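Phosphoribosyltransferase (Thermus thermophilus, PDB 1WD5) is of unproven function but is probably a phosphoribosyltransferase, a type of glycosyltransferase that moves phosphoribosyl groups. Local coordinates at residues 50-58 / 68-76; 58-67 / 81-91. One frame throughout, in Å; residues are numbered along the deposited sequence.

Contact 1 of 2, residues 50-58 / 68-76; sequences DVVLVRKVG and GAVGEGGEL
Val57 and Val70 meet on one face of an antiparallel strand pair, CG2 of Val57 lying 3.7 Å from CG1 of Val70, with the two side chains crossing at about a right angle. With Val57 CG1 anti to the backbone N (chi1 172°), CG2 falls anti to the carbonyl carbon and also touches Leu76 CD1 at 4.0 Å. Helix 88-112 covers this apolar face, and Arg55, whose CB packs on Val70 CG2, bends away, its NE hydrogen-bonding Gln98 OE1 on that helix. The backbone is the firm part: Arg55 and Val70 form a hydrogen-bonded pair, each N reaching the other's O at 3.0 Å. Val57 N to Gly68 O is equally short; the return bond from Gly68 N to Val57 O is weak. Beyond Gly71 the contact turns polar and water-bridged, at a partly exposed Glu72. Glu72 sets its CB 3.7 Å from Leu53 CB, and its extended chain runs over Leu53, OE1 to CD1 3.7 Å. A water accepts from Leu53 N and donates to Glu72 OE1 at 2.6 Å, while OE2 forms a salt bridge with Arg110. The pairing is that of a beta hairpin, strands 48-59 and 66-71, at the antiparallel side of the mixed sheet of a PRTase-like fold.

Contact 2 of 2, residues 58-67 / 81-91; sequences GAPGNPEFAL and YALRYADQSYL
Tyr90 reaches from the first turn of helix 88-112 to the end of strand 48-59, its OH donating to Gly58 O at 2.8 Å. The carbonyl oxygen lies at the ring edge, and the hydroxyl stands well out of the carbonyl plane. Over one face of the same ring sits Pro60, CG 3.5 Å from the centroid and 9° off the normal, a CH-pi contact. Chi1 of 165° carries the ring away from the backbone N and out toward the strand. A leucine in place of Tyr90 would probably leave Gly58 O without this donor and Pro60 without a flat face to lie on. Leu67 fills the middle: CD2 touches Tyr85 CB at 3.7 Å, while CD1 meets Ala86 CB and Leu91 CD2. Beside it Phe65, Tyr81 and Tyr85 form an aromatic cluster across the tip of the beta hairpin made by strands 48-59 and 66-71. Phe65 turns its edge to the face of Tyr85, CE2 3.6 Å above the plane and over the ring centre, with the planes at 61°. The Phe65 and Tyr81 rings are nearly parallel but slid apart, with centroids 6.0 Å from each other. Further out, a type II turn from Ala59 to Asn62 and a type I turn from Asn62 to Phe65 set Pro60 and Phe65 in place, tied by Ala59 N to Phe65 O at 2.8 Å. On the other segment, Asp87 takes the N-cap position of the helix carrying Tyr90, and Glu94, farther along that helix, accepts from Gly58 N.

Overall arrangement
The two contacts lie on the same side of the chain's centre, their own centres about 15 Å apart; contact 1 is about 10 Å from the chain's centre and contact 2 about 22 Å. Both use strands 48-59 and 66-71 and share Gly58. Along the chain their segments alternate, 50-58, 58-67, 68-76, 81-91, so contact 1 pairs the hairpin's arms and contact 2 closes its tip against the chain leading into helix 88-112. Direct links join them: Val57 O lies 2.9 Å from Leu67 N, and Lys56 NZ bonds Pro63 O. The outer part of the hairpin, with the start of helix 88-112, thus reaches out from the chain's centre, while the same helix runs back along contact 1.

Contact 1 of 2, residues 50-58 / 68-76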
# COMPACT_ATOMS: atom_id res chain seq x y z
N ASP A 50 5.48 3.99 8.29
CA ASP A 50 5.33 2.59 8.66
C ASP A 50 5.03 1.82 7.38
O ASP A 50 4.84 2.42 6.32
CB ASP A 50 4.20 2.38 9.69
CG ASP A 50 4.23 0.98 10.31
OD1 ASP A 50 5.21 0.24 10.08
OD2 ASP A 50 3.29 0.63 11.04
N VAL A 51 5.00 0.51 7.49
CA VAL A 51 4.74 -0.32 6.33
C VAL A 51 3.38 -0.99 6.50
O VAL A 51 2.94 -1.24 7.62
CB VAL A 51 5.82 -1.41 6.19
CG1 VAL A 51 5.83 -2.28 7.45
CG2 VAL A 51 5.57 -2.25 4.97
N VAL A 52 2.70 -1.24 5.38
CA VAL A 52 1.42 -1.92 5.43
C VAL A 52 1.73 -3.32 4.94
O VAL A 52 2.31 -3.49 3.87
CB VAL A 52 0.35 -1.23 4.54
CG1 VAL A 52 0.83 -1.12 3.11
CG2 VAL A 52 -0.96 -2.01 4.61
N LEU A 53 1.37 -4.31 5.75
CA LEU A 53 1.64 -5.70 5.45
C LEU A 53 0.35 -6.48 5.25
O LEU A 53 -0.34 -6.82 6.22
CB LEU A 53 2.47 -6.30 6.59
CG LEU A 53 3.84 -5.62 6.75
CD1 LEU A 53 4.42 -5.86 8.14
CD2 LEU A 53 4.78 -6.17 5.68
N VAL A 54 0.04 -6.78 4.00
CA VAL A 54 -1.19 -7.48 3.65
C VAL A 54 -1.00 -8.36 2.41
O VAL A 54 -0.00 -8.24 1.70
CB VAL A 54 -2.31 -6.46 3.32
CG1 VAL A 54 -2.51 -5.51 4.49
CG2 VAL A 54 -1.94 -5.68 2.08
N ARG A 55 -1.98 -9.24 2.17
CA ARG A 55 -1.98 -10.14 1.02
C ARG A 55 -3.39 -10.23 0.46
O ARG A 55 -4.38 -10.20 1.20
CB ARG A 55 -1.52 -11.55 1.42
CG ARG A 55 -0.03 -11.68 1.73
CD ARG A 55 0.82 -11.53 0.49
NE ARG A 55 0.54 -12.57 -0.49
CZ ARG A 55 1.00 -12.57 -1.74
NH1 ARG A 55 1.77 -11.58 -2.17
NH2 ARG A 55 0.67 -13.55 -2.57
N LYS A 56 -3.49 -10.35 -0.85
CA LYS A 56 -4.78 -10.48 -1.50
C LYS A 56 -5.20 -11.94 -1.43
O LYS A 56 -4.36 -12.84 -1.53
CB LYS A 56 -4.67 -10.03 -2.95
CG LYS A 56 -5.94 -10.24 -3.77
CD LYS A 56 -5.65 -11.14 -4.96
CE LYS A 56 -4.54 -10.57 -5.82
NZ LYS A 56 -3.90 -11.64 -6.63
N VAL A 57 -6.50 -12.17 -1.24
CA VAL A 57 -7.06 -13.52 -1.20
C VAL A 57 -7.82 -13.64 -2.52
O VAL A 57 -8.87 -13.02 -2.69
CB VAL A 57 -8.04 -13.68 -0.01
CG1 VAL A 57 -8.77 -15.01 -0.09
CG2 VAL A 57 -7.28 -13.59 1.30
N GLY A 58 -7.26 -14.41 -3.45
CA GLY A 58 -7.87 -14.56 -4.76
C GLY A 58 -8.96 -15.61 -4.88
O GLY A 58 -9.10 -16.47 -4.02
N GLY A 68 -11.05 -10.96 -1.13
CA GLY A 68 -10.76 -10.42 0.19
C GLY A 68 -9.28 -10.17 0.40
O GLY A 68 -8.51 -10.09 -0.55
N ALA A 69 -8.87 -10.05 1.67
CA ALA A 69 -7.47 -9.81 2.00
C ALA A 69 -7.18 -10.22 3.44
O ALA A 69 -8.09 -10.32 4.25
CB ALA A 69 -7.14 -8.32 1.82
N VAL A 70 -5.90 -10.48 3.73
CA VAL A 70 -5.49 -10.85 5.09
C VAL A 70 -4.41 -9.85 5.52
O VAL A 70 -3.55 -9.47 4.72
CB VAL A 70 -4.89 -12.28 5.17
CG1 VAL A 70 -5.93 -13.31 4.72
CG2 VAL A 70 -3.64 -12.38 4.32
N GLY A 71 -4.47 -9.42 6.77
CA GLY A 71 -3.49 -8.48 7.28
C GLY A 71 -2.41 -9.18 8.08
O GLY A 71 -2.50 -10.39 8.35
N GLU A 72 -1.38 -8.44 8.47
CA GLU A 72 -0.27 -9.00 9.23
C GLU A 72 -0.74 -9.59 10.56
O GLU A 72 -0.11 -10.49 11.11
CB GLU A 72 0.79 -7.93 9.49
CG GLU A 72 0.30 -6.76 10.33
CD GLU A 72 1.39 -5.71 10.56
OE1 GLU A 72 1.35 -4.64 9.91
OE2 GLU A 72 2.29 -5.97 11.39
N GLY A 73 -1.86 -9.08 11.06
CA GLY A 73 -2.40 -9.57 12.32
C GLY A 73 -3.12 -10.90 12.18
O GLY A 73 -3.55 -11.48 13.17
N GLY A 74 -3.27 -11.38 10.95
CA GLY A 74 -3.94 -12.65 10.73
C GLY A 74 -5.41 -12.55 10.37
O GLY A 74 -5.99 -13.52 9.88
N GLU A 75 -6.02 -11.39 10.60
CA GLU A 75 -7.44 -11.21 10.30
C GLU A 75 -7.77 -11.38 8.82
O GLU A 75 -7.01 -10.96 7.95
CB GLU A 75 -7.93 -9.83 10.75
CG GLU A 75 -7.41 -8.69 9.89
CD GLU A 75 -6.05 -8.18 10.33
OE1 GLU A 75 -5.28 -8.96 10.94
OE2 GLU A 75 -5.76 -7.00 10.06
N LEU A 76 -8.90 -12.01 8.54
CA LEU A 76 -9.37 -12.22 7.18
C LEU A 76 -10.49 -11.23 6.92
O LEU A 76 -11.49 -11.21 7.64
CB LEU A 76 -9.90 -13.65 7.00
CG LEU A 76 -10.61 -13.98 5.69
CD1 LEU A 76 -9.68 -13.76 4.50
CD2 LEU A 76 -11.09 -15.43 5.72
O HOH W 1 -0.19 -3.59 8.11

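Contact 2 of 2, residues 58-67 / 81-91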
# COMPACT_ATOMS: atom_id res chain seq x y z
N GLY A 58 -7.26 -14.41 -3.45
CA GLY A 58 -7.87 -14.56 -4.76
C GLY A 58 -8.96 -15.61 -4.88
O GLY A 58 -9.10 -16.47 -4.02
N ALA A 59 -9.71 -15.53 -5.97
CA ALA A 59 -10.81 -16.45 -6.24
C ALA A 59 -10.35 -17.80 -6.79
O ALA A 59 -9.24 -17.93 -7.31
CB ALA A 59 -11.78 -15.81 -7.22
N PRO A 60 -11.20 -18.83 -6.68
CA PRO A 60 -10.86 -20.17 -7.18
C PRO A 60 -10.52 -20.17 -8.67
O PRO A 60 -11.29 -19.70 -9.50
CB PRO A 60 -12.13 -20.98 -6.88
CG PRO A 60 -12.66 -20.31 -5.64
CD PRO A 60 -12.50 -18.85 -5.98
N GLY A 61 -9.33 -20.69 -8.99
CA GLY A 61 -8.90 -20.74 -10.37
C GLY A 61 -8.60 -19.39 -11.00
O GLY A 61 -8.05 -19.32 -12.10
N ASN A 62 -8.96 -18.31 -10.31
CA ASN A 62 -8.73 -16.97 -10.83
C ASN A 62 -8.11 -16.08 -9.76
O ASN A 62 -8.77 -15.23 -9.17
CB ASN A 62 -10.06 -16.37 -11.31
CG ASN A 62 -9.87 -15.05 -12.02
OD1 ASN A 62 -10.83 -14.46 -12.50
ND2 ASN A 62 -8.63 -14.58 -12.09
N PRO A 63 -6.80 -16.25 -9.52
CA PRO A 63 -6.05 -15.48 -8.52
C PRO A 63 -6.10 -13.97 -8.69
O PRO A 63 -6.10 -13.24 -7.70
CB PRO A 63 -4.64 -16.05 -8.65
CG PRO A 63 -4.57 -16.46 -10.08
CD PRO A 63 -5.90 -17.13 -10.28
N GLU A 64 -6.14 -13.49 -9.93
CA GLU A 64 -6.17 -12.05 -10.15
C GLU A 64 -7.45 -11.38 -9.67
O GLU A 64 -7.51 -10.16 -9.56
CB GLU A 64 -5.94 -11.73 -11.63
CG GLU A 64 -4.56 -12.14 -12.14
CD GLU A 64 -3.45 -11.82 -11.15
OE1 GLU A 64 -3.28 -12.58 -10.18
OE2 GLU A 64 -2.75 -10.80 -11.34
N PHE A 65 -8.47 -12.18 -9.38
CA PHE A 65 -9.73 -11.62 -8.90
C PHE A 65 -9.80 -11.76 -7.39
O PHE A 65 -9.88 -12.87 -6.85
CB PHE A 65 -10.93 -12.32 -9.55
CG PHE A 65 -12.24 -11.70 -9.18
CD1 PHE A 65 -12.48 -10.34 -9.43
CD2 PHE A 65 -13.24 -12.45 -8.58
CE1 PHE A 65 -13.70 -9.76 -9.08
CE2 PHE A 65 -14.46 -11.87 -8.23
CZ PHE A 65 -14.69 -10.53 -8.48
N ALA A 66 -9.79 -10.62 -6.71
CA ALA A 66 -9.82 -10.56 -5.26
C ALA A 66 -11.18 -10.79 -4.61
O ALA A 66 -12.18 -10.19 -5.02
CB ALA A 66 -9.25 -9.22 -4.79
N LEU A 67 -11.22 -11.66 -3.60
CA LEU A 67 -12.45 -11.93 -2.86
C LEU A 67 -12.27 -11.38 -1.45
O LEU A 67 -13.22 -11.34 -0.66
CB LEU A 67 -12.74 -13.43 -2.81
CG LEU A 67 -13.04 -14.14 -4.13
CD1 LEU A 67 -13.44 -15.59 -3.86
CD2 LEU A 67 -14.17 -13.42 -4.86
N TYR A 81 -19.17 -9.76 -1.74
CA TYR A 81 -19.54 -10.79 -2.69
C TYR A 81 -18.70 -12.07 -2.63
O TYR A 81 -18.91 -12.98 -3.43
CB TYR A 81 -19.46 -10.20 -4.09
CG TYR A 81 -18.16 -9.45 -4.35
CD1 TYR A 81 -16.98 -10.14 -4.66
CD2 TYR A 81 -18.11 -8.06 -4.27
CE1 TYR A 81 -15.79 -9.45 -4.88
CE2 TYR A 81 -16.92 -7.37 -4.49
CZ TYR A 81 -15.76 -8.07 -4.80
OH TYR A 81 -14.59 -7.39 -5.04
N ALA A 82 -17.78 -12.15 -1.68
CA ALA A 82 -16.91 -13.32 -1.55
C ALA A 82 -17.63 -14.66 -1.59
O ALA A 82 -17.28 -15.54 -2.38
CB ALA A 82 -16.09 -13.22 -0.27
N LEU A 83 -18.65 -14.82 -0.75
CA LEU A 83 -19.37 -16.09 -0.70
C LEU A 83 -20.16 -16.41 -1.97
O LEU A 83 -20.63 -17.54 -2.14
CB LEU A 83 -20.30 -16.11 0.51
CG LEU A 83 -19.55 -16.09 1.85
CD1 LEU A 83 -20.54 -16.00 3.01
CD2 LEU A 83 -18.70 -17.34 1.96
N ARG A 84 -20.30 -15.43 -2.86
CA ARG A 84 -21.02 -15.67 -4.11
C ARG A 84 -20.09 -16.27 -5.15
O ARG A 84 -20.54 -16.75 -6.19
CB ARG A 84 -21.64 -14.36 -4.64
CG ARG A 84 -22.87 -13.91 -3.85
CD ARG A 84 -23.75 -12.97 -4.66
NE ARG A 84 -23.23 -11.61 -4.72
CZ ARG A 84 -23.35 -10.72 -3.74
NH1 ARG A 84 -23.98 -11.04 -2.62
NH2 ARG A 84 -22.85 -9.50 -3.89
N TYR A 85 -18.79 -16.25 -4.86
CA TYR A 85 -17.79 -16.80 -5.77
C TYR A 85 -17.07 -18.02 -5.19
O TYR A 85 -16.39 -18.74 -5.92
CB TYR A 85 -16.73 -15.76 -6.11
CG TYR A 85 -17.18 -14.69 -7.07
CD1 TYR A 85 -17.74 -13.50 -6.61
CD2 TYR A 85 -17.02 -14.86 -8.45
CE1 TYR A 85 -18.14 -12.50 -7.50
CE2 TYR A 85 -17.41 -13.87 -9.34
CZ TYR A 85 -17.96 -12.69 -8.86
OH TYR A 85 -18.33 -11.71 -9.75
N ALA A 86 -17.21 -18.25 -3.89
CA ALA A 86 -16.53 -19.37 -3.26
C ALA A 86 -17.19 -19.74 -1.95
O ALA A 86 -17.96 -18.96 -1.39
CB ALA A 86 -15.06 -19.01 -3.02
N ASP A 87 -16.89 -20.94 -1.47
CA ASP A 87 -17.44 -21.41 -0.21
C ASP A 87 -16.47 -20.98 0.89
O ASP A 87 -15.32 -20.66 0.62
CB ASP A 87 -17.56 -22.94 -0.21
CG ASP A 87 -16.22 -23.62 -0.17
OD1 ASP A 87 -15.54 -23.69 -1.21
OD2 ASP A 87 -15.84 -24.09 0.92
N GLN A 88 -16.94 -20.99 2.14
CA GLN A 88 -16.11 -20.57 3.25
C GLN A 88 -14.83 -21.39 3.43
O GLN A 88 -13.78 -20.82 3.72
CB GLN A 88 -16.93 -20.61 4.55
CG GLN A 88 -16.23 -19.98 5.76
CD GLN A 88 -16.04 -18.48 5.62
OE1 GLN A 88 -16.93 -17.77 5.15
NE2 GLN A 88 -14.88 -17.99 6.04
N SER A 89 -14.91 -22.70 3.25
CA SER A 89 -13.72 -23.54 3.42
C SER A 89 -12.61 -23.16 2.45
O SER A 89 -11.43 -23.18 2.82
CB SER A 89 -14.08 -25.02 3.27
OG SER A 89 -14.25 -25.37 1.91
N TYR A 90 -12.96 -22.83 1.21
CA TYR A 90 -11.94 -22.42 0.24
C TYR A 90 -11.29 -21.14 0.74
O TYR A 90 -10.06 -21.02 0.79
CB TYR A 90 -12.53 -22.15 -1.14
CG TYR A 90 -11.58 -21.39 -2.04
CD1 TYR A 90 -10.58 -22.06 -2.76
CD2 TYR A 90 -11.61 -20.00 -2.10
CE1 TYR A 90 -9.64 -21.35 -3.51
CE2 TYR A 90 -10.68 -19.28 -2.84
CZ TYR A 90 -9.70 -19.96 -3.54
OH TYR A 90 -8.78 -19.23 -4.26
N LEU A 91 -12.12 -20.18 1.11
CA LEU A 91 -11.64 -18.90 1.60
C LEU A 91 -10.66 -19.10 2.76
O LEU A 91 -9.67 -18.39 2.87
CB LEU A 91 -12.82 -18.03 2.05
CG LEU A 91 -13.77 -17.56 0.94
CD1 LEU A 91 -14.92 -16.79 1.56
CD2 LEU A 91 -13.03 -16.67 -0.06